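Local structure of putative laminarinase (Phanerochaete chrysosporium, 2W39) at residues A85-R90 against N245-N250. The protein probably hydrolyses beta-glucans such as laminarin and lichenin, as a secreted family 16 glycoside hydrolase of a white-rot fungus. Sequence-based numbering, arbitrary orientation.
Sequences AVFDVR and NNIIIN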
loop_
_atom_site.group_PDB
_atom_site.type_symbol
_atom_site.label_atom_id
_atom_site.label_comp_id
_atom_site.label_asym_id
_atom_site.label_seq_id
_atom_site.Cartn_x
_atom_site.Cartn_y
_atom_site.Cartn_z
ATOM N N ALA A 85 7.349 -10.022 2.027
ATOM C CA ALA A 85 6.076 -9.710 2.696
ATOM C C ALA A 85 4.942 -10.103 1.763
ATOM O O ALA A 85 4.953 -9.748 0.584
ATOM C CB ALA A 85 5.989 -8.208 3.043
ATOM N N VAL A 86 3.968 -10.837 2.300
ATOM C CA VAL A 86 2.840 -11.328 1.515
ATOM C C VAL A 86 1.546 -10.835 2.148
ATOM O O VAL A 86 1.297 -11.083 3.330
ATOM C CB VAL A 86 2.815 -12.872 1.432
ATOM C CG1 VAL A 86 1.678 -13.327 0.522
ATOM C CG2 VAL A 86 4.166 -13.397 0.923
ATOM N N PHE A 87 0.718 -10.175 1.347
ATOM C CA PHE A 87 -0.538 -9.557 1.766
ATOM C C PHE A 87 -1.686 -10.280 1.075
ATOM O O PHE A 87 -1.774 -10.257 -0.151
ATOM C CB PHE A 87 -0.582 -8.060 1.361
ATOM C CG PHE A 87 0.536 -7.213 1.926
ATOM C CD1 PHE A 87 0.293 -6.325 2.969
ATOM C CD2 PHE A 87 1.820 -7.291 1.405
ATOM C CE1 PHE A 87 1.326 -5.531 3.484
ATOM C CE2 PHE A 87 2.861 -6.504 1.930
ATOM C CZ PHE A 87 2.619 -5.636 2.972
ATOM N N ASP A 88 -2.541 -10.921 1.866
ATOM C CA ASP A 88 -3.737 -11.609 1.351
ATOM C C ASP A 88 -4.897 -10.655 1.613
ATOM O O ASP A 88 -5.321 -10.499 2.763
ATOM C CB ASP A 88 -3.915 -12.967 2.043
ATOM C CG ASP A 88 -5.106 -13.745 1.540
ATOM O OD1 ASP A 88 -5.892 -13.223 0.738
ATOM O OD2 ASP A 88 -5.257 -14.901 1.979
ATOM N N VAL A 89 -5.358 -9.983 0.560
ATOM C CA VAL A 89 -6.251 -8.832 0.697
ATOM C C VAL A 89 -7.586 -9.131 0.018
ATOM O O VAL A 89 -7.641 -9.343 -1.190
ATOM C CB VAL A 89 -5.629 -7.582 0.058
ATOM C CG1 VAL A 89 -6.571 -6.395 0.222
ATOM C CG2 VAL A 89 -4.246 -7.270 0.673
ATOM N N ARG A 90 -8.654 -9.153 0.807
ATOM C CA ARG A 90 -10.004 -9.406 0.294
ATOM C C ARG A 90 -10.607 -8.151 -0.349
ATOM O O ARG A 90 -11.398 -8.260 -1.284
ATOM C CB ARG A 90 -10.931 -9.905 1.409
ATOM C CG ARG A 90 -10.431 -11.179 2.079
ATOM C CD ARG A 90 -11.523 -11.752 2.990
ATOM N NE ARG A 90 -11.076 -12.899 3.784
ATOM C CZ ARG A 90 -10.717 -12.851 5.062
ATOM N NH1 ARG A 90 -10.690 -11.707 5.730
ATOM N NH2 ARG A 90 -10.363 -13.972 5.677
ATOM N N ASN A 245 13.038 -1.075 7.272
ATOM C CA ASN A 245 11.763 -0.403 7.023
ATOM C C ASN A 245 10.635 -1.075 7.802
ATOM O O ASN A 245 10.616 -2.295 7.957
ATOM C CB ASN A 245 11.397 -0.494 5.529
ATOM C CG ASN A 245 12.152 0.465 4.616
ATOM O OD1 ASN A 245 13.115 1.152 4.996
ATOM N ND2 ASN A 245 11.697 0.511 3.383
ATOM N N ASN A 246 9.675 -0.266 8.230
ATOM C CA ASN A 246 8.398 -0.762 8.752
ATOM C C ASN A 246 7.430 -0.994 7.596
ATOM O O ASN A 246 7.540 -0.355 6.542
ATOM C CB ASN A 246 7.736 0.269 9.681
ATOM C CG ASN A 246 8.651 0.758 10.788
ATOM O OD1 ASN A 246 9.476 1.646 10.566
ATOM N ND2 ASN A 246 8.502 0.184 11.981
ATOM N N ILE A 247 6.467 -1.877 7.852
ATOM C CA ILE A 247 5.317 -2.049 6.963
ATOM C C ILE A 247 4.195 -1.120 7.433
ATOM O O ILE A 247 3.893 -1.058 8.641
ATOM C CB ILE A 247 4.833 -3.521 6.985
ATOM C CG1 ILE A 247 5.894 -4.425 6.357
ATOM C CG2 ILE A 247 3.465 -3.677 6.295
ATOM C CD1 ILE A 247 5.705 -5.924 6.609
ATOM N N ILE A 248 3.621 -0.373 6.492
ATOM C CA ILE A 248 2.540 0.576 6.768
ATOM C C ILE A 248 1.344 0.246 5.886
ATOM O O ILE A 248 1.498 -0.032 4.691
ATOM C CB ILE A 248 3.004 2.046 6.566
ATOM C CG1 ILE A 248 4.206 2.338 7.478
ATOM C CG2 ILE A 248 1.844 3.035 6.841
ATOM C CD1 ILE A 248 4.806 3.720 7.287
ATOM N N ILE A 249 0.154 0.267 6.481
ATOM C CA ILE A 249 -1.097 0.121 5.743
ATOM C C ILE A 249 -2.006 1.260 6.179
ATOM O O ILE A 249 -2.224 1.450 7.376
ATOM C CB ILE A 249 -1.784 -1.243 5.980
ATOM C CG1 ILE A 249 -0.809 -2.389 5.700
ATOM C CG2 ILE A 249 -3.041 -1.342 5.122
ATOM C CD1 ILE A 249 -1.316 -3.759 6.178
ATOM N N ASN A 250 -2.505 2.046 5.225
ATOM C CA ASN A 250 -3.237 3.265 5.579
ATOM C C ASN A 250 -4.313 3.604 4.581
ATOM O O ASN A 250 -4.375 3.041 3.487
ATOM C CB ASN A 250 -2.275 4.468 5.725
ATOM C CG ASN A 250 -1.712 4.908 4.398
ATOM O OD1 ASN A 250 -0.778 4.287 3.883
ATOM N ND2 ASN A 250 -2.297 5.951 3.805
#
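Across the hydrophobic core between the two sheets of a beta sandwich, A85 of strand 83-89 packs on I247 of strand 246-253, and F87 on both I247 and I249. Over residues 85-89 and 246-250 the strands run in nearly the same direction, 20° apart, their axes 10.8 Å from each other at closest approach; no hydrogen bond joins them, so the gap is bridged by apolar side chains alone. F87 does most of the bridging. With CG anti to its own carbonyl carbon (chi1 -59°), the ring leans back toward the A85 end of its strand, and its CE1 corner faces both isoleucines. CZ of F87 lies 3.9 Å from CG2 of I247, while CE1 of F87 touches CD1 of I249 at 4.2 Å; both methyls lie side by side beyond the ring edge, near its plane. The isoleucines thus use different branches: I247 offers its gamma methyl to the ring and sends the longer arm to A85, whose CB is 4.2 Å from I247 CD1.

This two-layer packing is the jelly-roll architecture of glycoside hydrolase family 16. In one sheet, strand 83-89 pairs with strands 185-191 and 288-297; in the other, 246-253 lies between 69-76 and 98-105. I248 points the opposite way from its neighbours and packs on W103, a sugar-pocket residue; N250 OD1 accepts a hydrogen bond from W103 NE1. The side chain of I249 itself remains about 10 Å from the bound glucose.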